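Local coordinates for protein sulfite dehydrogenase (Paracoccus pantotrophus, PDB 2XTS) that oxidises protein-bound sulfane sulfur in the bacterial Sox pathway, using a molybdenum cofactor and passing the electrons to heme c, at residues 109-123 with 142-156. Residues are numbered along the deposited sequence; the frame is centred on the assembly and turned at random.
Sequences FPRTTTTAFCECAAN and MIHNMEYVGVPLSVL. With 2MO (molybdenum (IV)oxide), chain F; MTE (phosphonic acidmono-(2-amino-5,6-dimercapto-4-oxo-3,7,8a,9,10,10a-hexahydro-4H-8-oxa-1,3,9,10-tetraaza-anthracen-7-ylmethyl)ester), chain E.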
loop_
_atom_site.group_PDB
_atom_site.type_symbol
_atom_site.label_atom_id
_atom_site.label_comp_id
_atom_site.label_asym_id
_atom_site.label_seq_id
_atom_site.Cartn_x
_atom_site.Cartn_y
_atom_site.Cartn_z
ATOM N N PHE A 109 -6.276 -14.969 -17.765
ATOM C CA PHE A 109 -6.080 -16.182 -16.966
ATOM C C PHE A 109 -6.616 -16.045 -15.542
ATOM O O PHE A 109 -6.648 -14.950 -14.978
ATOM C CB PHE A 109 -4.600 -16.517 -16.840
ATOM C CG PHE A 109 -3.995 -17.152 -18.074
ATOM C CD1 PHE A 109 -4.073 -18.525 -18.277
ATOM C CD2 PHE A 109 -3.353 -16.382 -19.040
ATOM C CE1 PHE A 109 -3.504 -19.110 -19.388
ATOM C CE2 PHE A 109 -2.795 -16.971 -20.168
ATOM C CZ PHE A 109 -2.883 -18.323 -20.333
ATOM N N PRO A 110 -6.978 -17.173 -14.917
ATOM C CA PRO A 110 -7.422 -17.126 -13.527
ATOM C C PRO A 110 -6.350 -16.512 -12.629
ATOM O O PRO A 110 -5.167 -16.843 -12.737
ATOM C CB PRO A 110 -7.677 -18.599 -13.200
ATOM C CG PRO A 110 -8.083 -19.187 -14.522
ATOM C CD PRO A 110 -7.175 -18.510 -15.517
ATOM N N ARG A 111 -6.780 -15.647 -11.718
ATOM C CA ARG A 111 -5.872 -14.892 -10.862
ATOM C C ARG A 111 -5.758 -15.420 -9.455
ATOM O O ARG A 111 -6.677 -16.034 -8.947
ATOM C CB ARG A 111 -6.307 -13.431 -10.804
ATOM C CG ARG A 111 -6.292 -12.770 -12.171
ATOM C CD ARG A 111 -6.795 -11.339 -12.146
ATOM N NE ARG A 111 -6.906 -10.836 -13.506
ATOM C CZ ARG A 111 -7.556 -9.737 -13.865
ATOM N NH1 ARG A 111 -8.086 -8.934 -12.951
ATOM N NH2 ARG A 111 -7.630 -9.435 -15.141
ATOM N N THR A 112 -4.600 -15.190 -8.862
ATOM C CA THR A 112 -4.323 -15.532 -7.482
ATOM C C THR A 112 -3.655 -14.324 -6.820
ATOM O O THR A 112 -3.298 -13.356 -7.470
ATOM C CB THR A 112 -3.355 -16.728 -7.389
ATOM O OG1 THR A 112 -2.176 -16.431 -8.141
ATOM C CG2 THR A 112 -4.009 -18.017 -7.905
ATOM N N THR A 113 -3.474 -14.417 -5.512
ATOM C CA THR A 113 -2.832 -13.385 -4.740
ATOM C C THR A 113 -1.877 -13.979 -3.726
ATOM O O THR A 113 -2.087 -15.082 -3.225
ATOM C CB THR A 113 -3.864 -12.477 -4.028
ATOM O OG1 THR A 113 -3.200 -11.370 -3.399
ATOM C CG2 THR A 113 -4.624 -13.227 -2.977
ATOM N N THR A 114 -0.819 -13.244 -3.416
ATOM C CA THR A 114 -0.024 -13.543 -2.237
ATOM C C THR A 114 0.554 -12.248 -1.723
ATOM O O THR A 114 0.714 -11.306 -2.476
ATOM C CB THR A 114 1.104 -14.548 -2.550
ATOM O OG1 THR A 114 1.616 -15.079 -1.327
ATOM C CG2 THR A 114 2.228 -13.881 -3.306
ATOM N N THR A 115 0.808 -12.217 -0.431
ATOM C CA THR A 115 1.514 -11.123 0.219
ATOM C C THR A 115 2.865 -11.685 0.641
ATOM O O THR A 115 2.941 -12.678 1.342
ATOM C CB THR A 115 0.717 -10.590 1.411
ATOM O OG1 THR A 115 -0.505 -10.113 0.881
ATOM C CG2 THR A 115 1.440 -9.450 2.089
ATOM N N ALA A 116 3.945 -11.071 0.184
ATOM C CA ALA A 116 5.267 -11.665 0.302
ATOM C C ALA A 116 6.337 -10.631 0.366
ATOM O O ALA A 116 6.291 -9.623 -0.346
ATOM C CB ALA A 116 5.538 -12.589 -0.891
ATOM N N PHE A 117 7.364 -10.935 1.159
ATOM C CA PHE A 117 8.518 -10.088 1.204
ATOM C C PHE A 117 9.495 -10.447 0.084
ATOM O O PHE A 117 9.737 -11.629 -0.216
ATOM C CB PHE A 117 9.232 -10.161 2.583
ATOM C CG PHE A 117 9.981 -11.456 2.853
ATOM C CD1 PHE A 117 11.258 -11.675 2.338
ATOM C CD2 PHE A 117 9.406 -12.455 3.622
ATOM C CE1 PHE A 117 11.932 -12.858 2.583
ATOM C CE2 PHE A 117 10.071 -13.614 3.842
ATOM C CZ PHE A 117 11.327 -13.832 3.314
ATOM N N CYS A 118 10.069 -9.399 -0.510
ATOM C CA CYS A 118 11.158 -9.515 -1.475
ATOM C C CYS A 118 12.394 -8.970 -0.781
ATOM O O CYS A 118 12.465 -7.769 -0.551
ATOM C CB CYS A 118 10.846 -8.697 -2.722
ATOM S SG CYS A 118 12.152 -8.735 -3.959
ATOM N N GLU A 119 13.295 -9.861 -0.353
ATOM C CA GLU A 119 14.517 -9.474 0.334
ATOM C C GLU A 119 15.694 -9.780 -0.574
ATOM O O GLU A 119 15.891 -10.922 -0.990
ATOM C CB GLU A 119 14.688 -10.174 1.674
ATOM C CG GLU A 119 15.911 -9.681 2.419
ATOM C CD GLU A 119 16.171 -10.345 3.758
ATOM O OE1 GLU A 119 15.639 -11.453 4.015
ATOM O OE2 GLU A 119 16.951 -9.725 4.529
ATOM N N CYS A 120 16.483 -8.765 -0.886
ATOM C CA CYS A 120 17.703 -9.012 -1.658
ATOM C C CYS A 120 18.615 -9.974 -0.880
ATOM O O CYS A 120 18.769 -9.867 0.317
ATOM C CB CYS A 120 18.427 -7.702 -1.888
ATOM S SG CYS A 120 19.885 -7.860 -2.963
ATOM N N ALA A 121 19.210 -10.913 -1.605
ATOM C CA ALA A 121 20.146 -11.853 -1.032
ATOM C C ALA A 121 21.246 -11.139 -0.265
ATOM O O ALA A 121 21.774 -11.681 0.728
ATOM C CB ALA A 121 20.775 -12.688 -2.136
ATOM N N ALA A 122 21.611 -9.953 -0.757
ATOM C CA ALA A 122 22.697 -9.143 -0.210
ATOM C C ALA A 122 22.302 -8.265 0.978
ATOM O O ALA A 122 23.129 -7.507 1.459
ATOM C CB ALA A 122 23.342 -8.305 -1.325
ATOM N N ASN A 123 21.054 -8.349 1.446
ATOM C CA ASN A 123 20.615 -7.490 2.543
ATOM C C ASN A 123 21.479 -7.769 3.782
ATOM O O ASN A 123 21.636 -8.913 4.201
ATOM C CB ASN A 123 19.136 -7.724 2.828
ATOM C CG ASN A 123 18.501 -6.616 3.634
ATOM O OD1 ASN A 123 18.917 -5.454 3.572
ATOM N ND2 ASN A 123 17.444 -6.963 4.358
ATOM N N MET A 142 17.155 -3.511 2.184
ATOM C CA MET A 142 16.976 -4.119 0.868
ATOM C C MET A 142 15.825 -5.137 0.963
ATOM O O MET A 142 16.011 -6.344 0.778
ATOM C CB MET A 142 18.245 -4.810 0.344
ATOM C CG MET A 142 19.504 -4.038 0.401
ATOM S SD MET A 142 20.812 -5.079 -0.337
ATOM C CE MET A 142 22.291 -4.233 0.210
ATOM N N ILE A 143 14.621 -4.639 1.251
ATOM C CA ILE A 143 13.470 -5.468 1.423
ATOM C C ILE A 143 12.227 -4.623 1.172
ATOM O O ILE A 143 12.188 -3.431 1.481
ATOM C CB ILE A 143 13.448 -6.062 2.871
ATOM C CG1 ILE A 143 12.432 -7.184 3.004
ATOM C CG2 ILE A 143 13.225 -4.991 3.952
ATOM C CD1 ILE A 143 12.733 -8.088 4.190
ATOM N N HIS A 144 11.193 -5.271 0.662
ATOM C CA HIS A 144 9.865 -4.683 0.595
ATOM C C HIS A 144 8.826 -5.791 0.714
ATOM O O HIS A 144 9.154 -6.969 0.604
ATOM C CB HIS A 144 9.654 -3.754 -0.634
ATOM C CG HIS A 144 9.816 -4.364 -1.984
ATOM N ND1 HIS A 144 9.065 -5.431 -2.430
ATOM C CD2 HIS A 144 10.548 -3.942 -3.039
ATOM C CE1 HIS A 144 9.374 -5.666 -3.693
ATOM N NE2 HIS A 144 10.271 -4.780 -4.086
ATOM N N ASN A 145 7.582 -5.406 0.972
ATOM C CA ASN A 145 6.510 -6.342 1.255
ATOM C C ASN A 145 5.232 -5.793 0.687
ATOM O O ASN A 145 4.765 -4.767 1.102
ATOM C CB ASN A 145 6.406 -6.535 2.770
ATOM C CG ASN A 145 5.433 -7.625 3.204
ATOM O OD1 ASN A 145 4.314 -7.327 3.681
ATOM N ND2 ASN A 145 5.846 -8.842 3.128
ATOM N N MET A 146 4.696 -6.495 -0.285
ATOM C CA MET A 146 3.537 -6.027 -1.023
ATOM C C MET A 146 2.510 -7.146 -1.189
ATOM O O MET A 146 2.815 -8.344 -1.143
ATOM C CB MET A 146 3.936 -5.501 -2.412
ATOM C CG MET A 146 5.053 -4.497 -2.338
ATOM S SD MET A 146 5.288 -3.669 -3.920
ATOM C CE MET A 146 6.727 -2.675 -3.533
ATOM N N GLU A 147 1.266 -6.722 -1.392
ATOM C CA GLU A 147 0.167 -7.601 -1.798
ATOM C C GLU A 147 0.178 -7.723 -3.315
ATOM O O GLU A 147 -0.069 -6.735 -3.998
ATOM C CB GLU A 147 -1.161 -6.999 -1.348
ATOM C CG GLU A 147 -2.400 -7.794 -1.770
ATOM C CD GLU A 147 -3.693 -7.029 -1.543
ATOM O OE1 GLU A 147 -3.927 -6.015 -2.220
ATOM O OE2 GLU A 147 -4.510 -7.469 -0.714
ATOM N N TYR A 148 0.408 -8.927 -3.826
ATOM C CA TYR A 148 0.523 -9.156 -5.274
ATOM C C TYR A 148 -0.699 -9.834 -5.801
ATOM O O TYR A 148 -1.253 -10.725 -5.142
ATOM C CB TYR A 148 1.750 -10.026 -5.569
ATOM C CG TYR A 148 3.042 -9.323 -5.286
ATOM C CD1 TYR A 148 3.559 -8.414 -6.191
ATOM C CD2 TYR A 148 3.772 -9.590 -4.128
ATOM C CE1 TYR A 148 4.745 -7.749 -5.930
ATOM C CE2 TYR A 148 4.955 -8.936 -3.865
ATOM C CZ TYR A 148 5.452 -8.029 -4.780
ATOM O OH TYR A 148 6.643 -7.363 -4.514
ATOM N N VAL A 149 -1.098 -9.441 -7.007
ATOM C CA VAL A 149 -2.095 -10.195 -7.751
ATOM C C VAL A 149 -1.524 -10.494 -9.132
ATOM O O VAL A 149 -0.901 -9.652 -9.786
ATOM C CB VAL A 149 -3.437 -9.430 -7.864
ATOM C CG1 VAL A 149 -4.472 -10.193 -8.718
ATOM C CG2 VAL A 149 -3.975 -9.159 -6.480
ATOM N N GLY A 150 -1.775 -11.715 -9.588
ATOM C CA GLY A 150 -1.318 -12.159 -10.884
ATOM C C GLY A 150 -1.805 -13.543 -11.167
ATOM O O GLY A 150 -2.891 -13.916 -10.723
ATOM N N VAL A 151 -1.018 -14.276 -11.942
ATOM C CA VAL A 151 -1.413 -15.589 -12.415
ATOM C C VAL A 151 -0.327 -16.582 -11.992
ATOM O O VAL A 151 0.861 -16.311 -12.174
ATOM C CB VAL A 151 -1.572 -15.579 -13.957
ATOM C CG1 VAL A 151 -1.811 -16.973 -14.495
ATOM C CG2 VAL A 151 -2.657 -14.596 -14.397
ATOM N N PRO A 152 -0.720 -17.753 -11.454
ATOM C CA PRO A 152 0.287 -18.755 -11.116
ATOM C C PRO A 152 1.018 -19.257 -12.338
ATOM O O PRO A 152 0.400 -19.478 -13.393
ATOM C CB PRO A 152 -0.512 -19.894 -10.506
ATOM C CG PRO A 152 -1.915 -19.584 -10.692
ATOM C CD PRO A 152 -2.093 -18.204 -11.171
ATOM N N LEU A 153 2.325 -19.471 -12.221
ATOM C CA LEU A 153 3.042 -20.044 -13.362
ATOM C C LEU A 153 2.467 -21.380 -13.814
ATOM O O LEU A 153 2.510 -21.699 -15.002
ATOM C CB LEU A 153 4.543 -20.187 -13.097
ATOM C CG LEU A 153 5.341 -18.888 -12.955
ATOM C CD1 LEU A 153 6.846 -19.195 -13.009
ATOM C CD2 LEU A 153 4.934 -17.824 -13.984
ATOM N N SER A 154 1.938 -22.156 -12.873
ATOM C CA SER A 154 1.376 -23.457 -13.231
ATOM C C SER A 154 0.313 -23.345 -14.314
ATOM O O SER A 154 0.251 -24.188 -15.215
ATOM C CB SER A 154 0.802 -24.132 -11.998
ATOM O OG SER A 154 -0.243 -23.384 -11.417
ATOM N N VAL A 155 -0.528 -22.317 -14.262
ATOM C CA VAL A 155 -1.591 -22.217 -15.249
ATOM C C VAL A 155 -1.055 -21.777 -16.614
ATOM O O VAL A 155 -1.545 -22.236 -17.652
ATOM C CB VAL A 155 -2.747 -21.329 -14.785
ATOM C CG1 VAL A 155 -3.905 -21.439 -15.770
ATOM C CG2 VAL A 155 -3.222 -21.737 -13.380
ATOM N N LEU A 156 -0.031 -20.924 -16.632
ATOM C CA LEU A 156 0.585 -20.529 -17.905
ATOM C C LEU A 156 1.295 -21.706 -18.540
ATOM O O LEU A 156 1.183 -21.943 -19.750
ATOM C CB LEU A 156 1.586 -19.414 -17.679
ATOM C CG LEU A 156 0.992 -18.129 -17.115
ATOM C CD1 LEU A 156 2.133 -17.127 -16.873
ATOM C CD2 LEU A 156 -0.049 -17.550 -18.033
HETATM MO MO 2MO F . 19.297 -8.908 -5.025
HETATM O OT1 2MO F . 19.149 -10.638 -4.571
HETATM O OT2 2MO F . 21.135 -8.382 -5.447
HETATM N N1 MTE E . 15.008 -8.632 -12.726
HETATM C C2 MTE E . 15.624 -8.155 -13.803
HETATM N N2 MTE E . 15.073 -8.376 -15.016
HETATM N N3 MTE E . 16.762 -7.440 -13.719
HETATM C C4 MTE E . 17.372 -7.170 -12.529
HETATM O O4 MTE E . 18.419 -6.490 -12.536
HETATM N N5 MTE E . 17.324 -7.562 -10.051
HETATM C C6 MTE E . 16.908 -8.606 -9.144
HETATM C C7 MTE E . 15.408 -8.852 -9.099
HETATM N N8 MTE E . 14.889 -8.999 -10.434
HETATM C C9 MTE E . 16.774 -7.685 -11.314
HETATM C C10 MTE E . 15.537 -8.458 -11.478
HETATM C "C1'" MTE E . 17.410 -8.399 -7.726
HETATM S "S1'" MTE E . 19.097 -8.707 -7.377
HETATM C "C2'" MTE E . 16.575 -8.063 -6.715
HETATM S "S2'" MTE E . 17.097 -8.005 -5.077
HETATM C "C3'" MTE E . 15.123 -7.767 -7.023
HETATM O "O3'" MTE E . 14.801 -7.763 -8.424
HETATM C "C4'" MTE E . 14.754 -6.390 -6.507
HETATM O "O4'" MTE E . 13.357 -6.152 -6.727
HETATM P P MTE E . 12.886 -4.621 -6.644
HETATM O O1P MTE E . 13.265 -4.280 -5.171
HETATM O O2P MTE E . 13.681 -3.775 -7.584
HETATM O O3P MTE E . 11.410 -4.657 -6.843
HETATM O O HOH W 1 -5.026 -10.098 -0.801
HETATM O O HOH W 2 7.204 -7.489 -1.911
#
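Cys118 and His144 form a hydrogen-bonded pair of the antiparallel ladder joining strands 112-119 and 143-152. Cys118 CB lies 3.5 Å from His144 CE1, approaching the imidazole obliquely. Both nitrogens of that ring are engaged: NE2 donates to the cofactor phosphate oxygen O3P of MTE (3.0 Å) in an almost straight bond, 177° at the hydrogen, while ND1 meets a water also bound by Tyr148 OH and Ala116 O. With CG wedged between the backbone N and carbonyl carbon (chi1 60°), the ring is aimed at the phosphate, and Met146 CE lies over the centre of one face of the imidazole.

Beyond the ladder, the type I turn Cys120-Asn123 presents Cys120 SG to the molybdenum atom MO of 2MO at 2.4 Å. Ala121 N donates to the oxygen OT1 of 2MO. Asn123 OD1 accepts Met142 N at 3.0 Å from well above its carbonyl plane (58° out). Asn123 ND2 donates to Glu119 OE2 at 2.8 Å, the oxygen lying nearly in the plane of the Asn123 amide and met on its anti side. An alanine at Asn123 would probably leave Met142 N without this acceptor and Glu119 OE2 without its amide donor.

At the far end Leu156 CD2 sits over the centre of the Phe109 ring, 3.6 Å from its centroid, a CH-pi contact. Thr113 OG1 and Thr114 N grip Tyr148 O from opposite faces of its plane.

Strand 193-198 continues the sheet beyond 143-152, strand 212-214 touches Thr114, His144 and Tyr148, and Glu147 OE2 hydrogen-bonds Thr64 OG1 of the second subunit.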